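Local coordinates for protein possible adhesin (Caldicellulosiruptor kronotskyensis, PDB 4WA0) that probably helps the cell attach to cellulose as a tapirin, this chain being the C-terminal beta-helix domain, which binds a magnesium ion, at residues P237-G242 / R273-A278; S248-S253 / A278-P283; I259-E264 / L292-R297. All blocks are in the same frame, centred on the assembly; numbering follows the deposited sequence.

Contact 1: P237-G242 / R273-A278; sequences PADSVG and RIEISA. With MG (magnesium ion), chain B.
Two carboxylates, those of Asp-239 and Glu-275, meet beside one magnesium ion, with Asp-239 OD1 only 2.5 Å from Glu-275 OE2. This is a magnesium site at the end of the tapirin beta-helix domain, where a loop meets a helix. Asp-239 lies in the loop before strand 247-251, and Glu-275 on helix 269-280. The two acid groups approach from opposite directions and lie nearly coplanar, their planes 18° apart. The magnesium ion takes Asp-239 twice, through the backbone O at 2.2 Å and through OD1 at 2.4 Å. Val-241 O and Glu-275 OE1 also bind it, and the backbone O atoms of Ser-243 and Leu-246 complete the site. The chain of Glu-275 leaves the helix with CG anti to the backbone N (chi1 -179°), then bends at chi2 (70°), which turns OE1 to the metal. Its OE2 is also hydrogen-bonded to Ser-248 OG. Asp-239 OD2 accepts from Ser-248 N and forms a salt bridge to Arg-279, and the arginine probably offsets part of the negative charge. Gly-242 passes close to the helix. Its CA is 3.7 Å from Glu-275 OE1, and its backbone C lies 3.9 Å from Ile-274 CG2. The methyl CB of Ala-278 packs 3.6 Å from Gly-242 N.

Contact 2: S248-S253 / A278-P283; sequences STADTS and ARLGSP
The guanidinium group of Arg-279 has Ser-248 at its edge, with Ser-248 CB in its plane and OG tilted slightly from it. Arg-279 NE donates a hydrogen bond of 2.9 Å to Ser-248 OG, with an N-H...O angle of 157°. The arginine chain starts with CG trans to the backbone N (chi1 175°) and then folds at chi2 and chi3. This brings NE back to the strand. The bend also lays the chain alongside Ala-250, the next residue on the strand to face the helix, and Arg-279 CG packs 3.7 Å from Ala-250 CB. The methyl of Ala-250 is shared, since Leu-280 CD2 reaches it at 3.9 Å. The same CD2 touches Thr-252 CG2 at 4.0 Å, where the two side chains run antiparallel as they pass. Through Asp-239 and Glu-275, the outside partners of Arg-279 and Ser-248, both polar groups belong to the second shell of the magnesium site. The contact joins the C-terminal end of helix 269-280 to strand 247-251. That strand pairs antiparallel with strand 258-263, and on its other face Asp-251 packs against helix 342-352.

Contact 3: I259-E264 / L292-R297; sequences IVIYGE and LHLISR
Glu-264 and Arg-297 meet because the glutamate chain bends while the arginine chain stays straight. Glu-264 turns at chi2 (70°), and Arg-297 is extended from CG to NE (chi3 168°). Their salt bridge closes the end of a parallel beta pair, strands 258-263 and 291-296, within the beta-helix. Arg-297 NH1 donates to Glu-264 OE1 at 2.9 Å, and OE1 accepts through its syn lone pair. The oxygen lies in the guanidinium plane, although the carboxylate is turned 59° from that plane. Glu-264 OE1 also accepts from Leu-236 N, and Arg-297 NH1 also donates to Thr-234 O, both in the loop before the metal site. Four regular backbone bonds join the strands, beginning with His-293 N to Ile-259 O and ending with Gly-263 N to Ile-295 O. On one face Leu-292 CD1 touches both Ile-259 CG2 and Ile-261 CG1, and Leu-294 CD2 lies beside Ile-261 CB. Helix 269-280 covers this face through Ile-276. On the other face Val-260 CG2 packs 3.7 Å from Ile-295 CD1 and also lies over one face of the Tyr-262 ring, offset toward its rim. Helix 342-352 covers that side, and Tyr-262 OH is hydrogen-bonded to Asp-347. Where the strands end, Ser-296 OG donates to Gly-263 O at 2.7 Å, in the carbonyl plane.

How the contacts relate
Contact 3 is buried, while contacts 1 and 2 lie at the surface, farther from the centre of the chain. Contacts 1 and 2 use the same helix, 269-280, and share Ala-278. Contacts 2 and 3 hold neighbouring strands, joined by a probable hydrogen bond from Val-260 N to Thr-249 O. Contact 1 also packs on contact 3, where Ile-276 and Glu-275 touch Ile-261. The chemistry changes with place. Contact 1 is metal coordination by acids and carbonyls. Contact 2 mixes one clear hydrogen bond with small apolar packing. Contact 3 rests on regular strand pairing and aliphatic side chains, with charge at one end.

Contact 1: P237-G242 / R273-A278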
loop_
_atom_site.group_PDB
_atom_site.type_symbol
_atom_site.label_atom_id
_atom_site.label_comp_id
_atom_site.label_asym_id
_atom_site.label_seq_id
_atom_site.Cartn_x
_atom_site.Cartn_y
_atom_site.Cartn_z
ATOM N N PRO A 237 10.283 10.219 -23.461
ATOM C CA PRO A 237 11.314 11.042 -24.098
ATOM C C PRO A 237 12.718 10.896 -23.560
ATOM O O PRO A 237 12.924 10.553 -22.388
ATOM C CB PRO A 237 10.848 12.490 -23.877
ATOM C CG PRO A 237 9.627 12.430 -23.097
ATOM C CD PRO A 237 9.141 11.022 -23.010
ATOM N N ALA A 238 13.680 11.100 -24.459
ATOM C CA ALA A 238 15.074 11.272 -24.080
ATOM C C ALA A 238 15.587 12.460 -24.771
ATOM O O ALA A 238 15.092 12.836 -25.851
ATOM C CB ALA A 238 15.936 10.058 -24.443
ATOM N N ASP A 239 16.596 13.060 -24.185
ATOM C CA ASP A 239 17.215 14.226 -24.820
ATOM C C ASP A 239 18.745 14.143 -24.771
ATOM O O ASP A 239 19.307 13.417 -23.945
ATOM C CB ASP A 239 16.670 15.560 -24.203
ATOM C CG ASP A 239 16.673 15.601 -22.661
ATOM O OD1 ASP A 239 17.711 15.298 -22.038
ATOM O OD2 ASP A 239 15.619 16.068 -22.080
ATOM N N SER A 240 19.416 14.964 -25.594
ATOM C CA SER A 240 20.828 14.789 -25.855
ATOM C C SER A 240 21.686 15.351 -24.775
ATOM O O SER A 240 22.774 14.863 -24.537
ATOM C CB SER A 240 21.210 15.409 -27.243
ATOM O OG SER A 240 21.161 16.849 -27.186
ATOM N N VAL A 241 21.197 16.363 -24.109
ATOM C CA VAL A 241 21.839 16.892 -22.906
ATOM C C VAL A 241 21.792 15.912 -21.706
ATOM O O VAL A 241 20.951 15.005 -21.651
ATOM C CB VAL A 241 21.249 18.260 -22.474
ATOM C CG1 VAL A 241 21.441 19.289 -23.602
ATOM C CG2 VAL A 241 19.781 18.169 -22.049
ATOM N N GLY A 242 22.701 16.121 -20.760
ATOM C CA GLY A 242 22.683 15.328 -19.550
ATOM C C GLY A 242 23.063 13.934 -19.947
ATOM O O GLY A 242 24.104 13.749 -20.613
ATOM N N ARG A 273 20.723 12.547 -11.647
ATOM C CA ARG A 273 21.394 13.797 -11.195
ATOM C C ARG A 273 22.189 14.477 -12.302
ATOM O O ARG A 273 22.191 15.709 -12.377
ATOM C CB ARG A 273 22.292 13.551 -10.019
ATOM C CG ARG A 273 21.596 13.236 -8.677
ATOM C CD ARG A 273 22.575 13.222 -7.461
ATOM N NE ARG A 273 23.293 11.963 -7.291
ATOM C CZ ARG A 273 22.773 10.826 -6.783
ATOM N NH1 ARG A 273 21.525 10.814 -6.332
ATOM N NH2 ARG A 273 23.508 9.693 -6.731
ATOM N N ILE A 274 22.829 13.712 -13.190
ATOM C CA ILE A 274 23.484 14.301 -14.323
ATOM C C ILE A 274 22.491 14.989 -15.265
ATOM O O ILE A 274 22.744 16.148 -15.673
ATOM C CB ILE A 274 24.298 13.226 -15.085
ATOM C CG1 ILE A 274 25.489 12.801 -14.207
ATOM C CG2 ILE A 274 24.702 13.778 -16.463
ATOM C CD1 ILE A 274 26.168 11.526 -14.639
ATOM N N GLU A 275 21.322 14.369 -15.482
ATOM C CA GLU A 275 20.239 14.955 -16.299
ATOM C C GLU A 275 19.714 16.210 -15.617
ATOM O O GLU A 275 19.493 17.219 -16.284
ATOM C CB GLU A 275 19.119 13.952 -16.496
ATOM C CG GLU A 275 17.930 14.422 -17.351
ATOM C CD GLU A 275 18.211 14.598 -18.827
ATOM O OE1 GLU A 275 19.229 14.050 -19.294
ATOM O OE2 GLU A 275 17.385 15.272 -19.534
ATOM N N ILE A 276 19.521 16.135 -14.302
ATOM C CA ILE A 276 18.985 17.291 -13.541
ATOM C C ILE A 276 19.925 18.504 -13.601
ATOM O O ILE A 276 19.496 19.666 -13.839
ATOM C CB ILE A 276 18.654 16.963 -12.066
ATOM C CG1 ILE A 276 17.539 15.879 -11.955
ATOM C CG2 ILE A 276 18.287 18.219 -11.258
ATOM C CD1 ILE A 276 17.530 15.158 -10.629
ATOM N N SER A 277 21.187 18.243 -13.404
ATOM C CA SER A 277 22.168 19.307 -13.396
ATOM C C SER A 277 22.230 20.017 -14.774
ATOM O O SER A 277 22.270 21.268 -14.898
ATOM C CB SER A 277 23.520 18.706 -13.025
ATOM O OG SER A 277 23.536 18.244 -11.698
ATOM N N ALA A 278 22.217 19.226 -15.832
ATOM C CA ALA A 278 22.219 19.778 -17.166
ATOM C C ALA A 278 20.951 20.564 -17.431
ATOM O O ALA A 278 21.023 21.656 -18.006
ATOM C CB ALA A 278 22.412 18.680 -18.228
HETATM MG MG MG B . 19.240 13.531 -21.711
#

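Contact 2: S248-S253 / A278-P283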
loop_
_atom_site.group_PDB
_atom_site.type_symbol
_atom_site.label_atom_id
_atom_site.label_comp_id
_atom_site.label_asym_id
_atom_site.label_seq_id
_atom_site.Cartn_x
_atom_site.Cartn_y
_atom_site.Cartn_z
ATOM N N SER A 248 14.045 15.100 -19.719
ATOM C CA SER A 248 13.583 15.923 -18.619
ATOM C C SER A 248 12.813 17.131 -19.084
ATOM O O SER A 248 13.091 17.665 -20.162
ATOM C CB SER A 248 14.774 16.406 -17.792
ATOM O OG SER A 248 15.742 17.131 -18.518
ATOM N N THR A 249 11.899 17.602 -18.232
ATOM C CA THR A 249 11.290 18.886 -18.394
ATOM C C THR A 249 11.293 19.530 -17.033
ATOM O O THR A 249 10.878 18.887 -16.038
ATOM C CB THR A 249 9.857 18.697 -18.891
ATOM O OG1 THR A 249 9.858 17.911 -20.090
ATOM C CG2 THR A 249 9.068 20.014 -19.102
ATOM N N ALA A 250 11.663 20.821 -16.999
ATOM C CA ALA A 250 11.685 21.560 -15.734
ATOM C C ALA A 250 10.668 22.699 -15.713
ATOM O O ALA A 250 10.255 23.207 -16.769
ATOM C CB ALA A 250 13.032 22.056 -15.453
ATOM N N ASP A 251 10.197 22.941 -14.514
ATOM C CA ASP A 251 9.416 24.137 -14.187
ATOM C C ASP A 251 10.158 24.981 -13.172
ATOM O O ASP A 251 10.172 24.654 -11.964
ATOM C CB ASP A 251 8.026 23.733 -13.733
ATOM C CG ASP A 251 7.110 24.942 -13.397
ATOM O OD1 ASP A 251 7.491 26.145 -13.576
ATOM O OD2 ASP A 251 5.977 24.632 -12.890
ATOM N N THR A 252 10.750 26.078 -13.659
ATOM C CA THR A 252 11.548 26.940 -12.819
ATOM C C THR A 252 10.748 28.189 -12.404
ATOM O O THR A 252 11.295 29.092 -11.802
ATOM C CB THR A 252 12.881 27.355 -13.527
ATOM O OG1 THR A 252 12.569 27.937 -14.789
ATOM C CG2 THR A 252 13.721 26.124 -13.721
ATOM N N SER A 253 9.446 28.187 -12.674
ATOM C CA SER A 253 8.578 29.285 -12.235
ATOM C C SER A 253 8.249 29.277 -10.763
ATOM O O SER A 253 7.655 30.260 -10.275
ATOM C CB SER A 253 7.298 29.311 -13.001
ATOM O OG SER A 253 6.399 28.272 -12.702
ATOM N N ALA A 278 22.217 19.226 -15.832
ATOM C CA ALA A 278 22.219 19.778 -17.166
ATOM C C ALA A 278 20.951 20.564 -17.431
ATOM O O ALA A 278 21.023 21.656 -18.006
ATOM C CB ALA A 278 22.412 18.680 -18.228
ATOM N N ARG A 279 19.773 20.068 -17.018
ATOM C CA ARG A 279 18.515 20.757 -17.351
ATOM C C ARG A 279 18.397 22.071 -16.579
ATOM O O ARG A 279 17.896 23.063 -17.123
ATOM C CB ARG A 279 17.295 19.893 -16.988
ATOM C CG ARG A 279 15.949 20.563 -17.183
ATOM C CD ARG A 279 15.673 21.000 -18.592
ATOM N NE ARG A 279 15.685 19.869 -19.514
ATOM C CZ ARG A 279 15.996 19.936 -20.798
ATOM N NH1 ARG A 279 15.990 18.841 -21.560
ATOM N NH2 ARG A 279 16.411 21.083 -21.310
ATOM N N LEU A 280 18.826 22.074 -15.334
ATOM C CA LEU A 280 18.661 23.238 -14.445
ATOM C C LEU A 280 19.803 24.210 -14.579
ATOM O O LEU A 280 19.670 25.344 -14.146
ATOM C CB LEU A 280 18.515 22.847 -12.972
ATOM C CG LEU A 280 17.219 22.090 -12.674
ATOM C CD1 LEU A 280 17.225 21.759 -11.190
ATOM C CD2 LEU A 280 16.007 22.915 -13.103
ATOM N N GLY A 281 20.899 23.752 -15.186
ATOM C CA GLY A 281 22.103 24.553 -15.404
ATOM C C GLY A 281 22.871 24.805 -14.145
ATOM O O GLY A 281 23.453 25.897 -13.946
ATOM N N SER A 282 22.914 23.806 -13.284
ATOM C CA SER A 282 23.619 23.948 -12.034
ATOM C C SER A 282 23.965 22.606 -11.397
ATOM O O SER A 282 23.198 21.691 -11.525
ATOM C CB SER A 282 22.761 24.735 -11.055
ATOM O OG SER A 282 23.607 25.590 -10.313
ATOM N N PRO A 283 25.098 22.518 -10.673
ATOM C CA PRO A 283 25.488 21.372 -9.819
ATOM C C PRO A 283 24.416 20.883 -8.836
ATOM O O PRO A 283 23.793 21.691 -8.147
ATOM C CB PRO A 283 26.669 21.925 -8.994
ATOM C CG PRO A 283 27.239 23.049 -9.803
ATOM C CD PRO A 283 26.166 23.540 -10.755
#

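Contact 3: I259-E264 / L292-R297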
loop_
_atom_site.group_PDB
_atom_site.type_symbol
_atom_site.label_atom_id
_atom_site.label_comp_id
_atom_site.label_asym_id
_atom_site.label_seq_id
_atom_site.Cartn_x
_atom_site.Cartn_y
_atom_site.Cartn_z
ATOM N N ILE A 259 10.998 19.216 -11.434
ATOM C CA ILE A 259 11.520 18.583 -12.687
ATOM C C ILE A 259 10.963 17.164 -12.835
ATOM O O ILE A 259 10.740 16.452 -11.817
ATOM C CB ILE A 259 13.035 18.660 -12.683
ATOM C CG1 ILE A 259 13.657 18.201 -14.037
ATOM C CG2 ILE A 259 13.598 17.854 -11.540
ATOM C CD1 ILE A 259 15.126 18.519 -14.124
ATOM N N VAL A 260 10.623 16.800 -14.068
ATOM C CA VAL A 260 10.306 15.429 -14.375
ATOM C C VAL A 260 11.479 14.816 -15.153
ATOM O O VAL A 260 11.966 15.421 -16.117
ATOM C CB VAL A 260 8.920 15.239 -15.035
ATOM C CG1 VAL A 260 8.827 16.008 -16.315
ATOM C CG2 VAL A 260 8.588 13.778 -15.251
ATOM N N ILE A 261 11.881 13.616 -14.701
ATOM C CA ILE A 261 12.866 12.797 -15.407
ATOM C C ILE A 261 12.186 11.598 -16.010
ATOM O O ILE A 261 11.482 10.900 -15.302
ATOM C CB ILE A 261 13.941 12.345 -14.410
ATOM C CG1 ILE A 261 14.636 13.521 -13.715
ATOM C CG2 ILE A 261 15.058 11.528 -15.024
ATOM C CD1 ILE A 261 15.210 14.630 -14.571
ATOM N N TYR A 262 12.451 11.348 -17.299
ATOM C CA TYR A 262 11.870 10.247 -18.019
ATOM C C TYR A 262 13.005 9.274 -18.356
ATOM O O TYR A 262 14.023 9.695 -18.905
ATOM C CB TYR A 262 11.312 10.701 -19.323
ATOM C CG TYR A 262 10.123 11.666 -19.211
ATOM C CD1 TYR A 262 8.904 11.208 -18.943
ATOM C CD2 TYR A 262 10.277 13.006 -19.514
ATOM C CE1 TYR A 262 7.797 12.088 -18.855
ATOM C CE2 TYR A 262 9.193 13.894 -19.414
ATOM C CZ TYR A 262 7.969 13.396 -19.127
ATOM O OH TYR A 262 6.856 14.223 -19.059
ATOM N N GLY A 263 12.839 8.010 -17.997
ATOM C CA GLY A 263 13.788 6.958 -18.490
ATOM C C GLY A 263 12.977 5.810 -19.031
ATOM O O GLY A 263 12.417 5.034 -18.271
ATOM N N GLU A 264 12.932 5.644 -20.349
ATOM C CA GLU A 264 12.145 4.567 -20.884
ATOM C C GLU A 264 12.525 3.211 -20.309
ATOM O O GLU A 264 11.693 2.482 -19.756
ATOM C CB GLU A 264 12.201 4.547 -22.422
ATOM C CG GLU A 264 11.533 3.345 -23.072
ATOM C CD GLU A 264 10.001 3.325 -22.978
ATOM O OE1 GLU A 264 9.385 4.290 -22.439
ATOM O OE2 GLU A 264 9.375 2.361 -23.461
ATOM N N LEU A 292 10.767 16.482 -7.424
ATOM C CA LEU A 292 11.227 15.528 -8.460
ATOM C C LEU A 292 10.192 14.454 -8.761
ATOM O O LEU A 292 9.680 13.838 -7.868
ATOM C CB LEU A 292 12.493 14.851 -7.934
ATOM C CG LEU A 292 13.201 13.794 -8.786
ATOM C CD1 LEU A 292 13.811 14.409 -10.031
ATOM C CD2 LEU A 292 14.275 13.144 -7.977
ATOM N N HIS A 293 9.944 14.220 -10.056
ATOM C CA HIS A 293 9.031 13.202 -10.519
ATOM C C HIS A 293 9.820 12.272 -11.456
ATOM O O HIS A 293 10.355 12.735 -12.414
ATOM C CB HIS A 293 7.848 13.828 -11.205
ATOM C CG HIS A 293 7.168 14.826 -10.331
ATOM N ND1 HIS A 293 6.293 14.430 -9.362
ATOM C CD2 HIS A 293 7.322 16.160 -10.181
ATOM C CE1 HIS A 293 5.921 15.478 -8.646
ATOM N NE2 HIS A 293 6.544 16.529 -9.110
ATOM N N LEU A 294 9.884 10.991 -11.109
ATOM C CA LEU A 294 10.680 10.014 -11.846
ATOM C C LEU A 294 9.662 9.115 -12.543
ATOM O O LEU A 294 8.776 8.526 -11.882
ATOM C CB LEU A 294 11.493 9.172 -10.863
ATOM C CG LEU A 294 12.576 9.909 -10.082
ATOM C CD1 LEU A 294 13.194 8.964 -9.054
ATOM C CD2 LEU A 294 13.634 10.614 -10.923
ATOM N N ILE A 295 9.771 8.995 -13.861
ATOM C CA ILE A 295 8.846 8.200 -14.668
ATOM C C ILE A 295 9.643 7.279 -15.588
ATOM O O ILE A 295 10.514 7.759 -16.326
ATOM C CB ILE A 295 7.918 9.088 -15.494
ATOM C CG1 ILE A 295 7.286 10.189 -14.589
ATOM C CG2 ILE A 295 6.874 8.240 -16.192
ATOM C CD1 ILE A 295 6.183 10.920 -15.213
ATOM N N SER A 296 9.369 5.986 -15.451
ATOM C CA SER A 296 10.085 4.931 -16.185
ATOM C C SER A 296 9.179 3.811 -16.663
ATOM O O SER A 296 8.013 3.591 -16.129
ATOM C CB SER A 296 11.189 4.445 -15.284
ATOM O OG SER A 296 12.095 3.627 -16.013
ATOM N N ARG A 297 9.661 3.027 -17.654
ATOM C CA ARG A 297 9.038 1.735 -17.907
ATOM C C ARG A 297 9.920 0.591 -17.497
ATOM O O ARG A 297 9.655 -0.550 -17.858
ATOM C CB ARG A 297 8.632 1.562 -19.392
ATOM C CG ARG A 297 7.523 2.515 -19.799
ATOM C CD ARG A 297 6.833 2.070 -21.062
ATOM N NE ARG A 297 5.598 2.782 -21.369
ATOM C CZ ARG A 297 5.491 3.904 -22.072
ATOM N NH1 ARG A 297 6.532 4.576 -22.486
ATOM N NH2 ARG A 297 4.267 4.386 -22.323
HETATM O O HOH W 1 11.528 -0.532 -20.634
#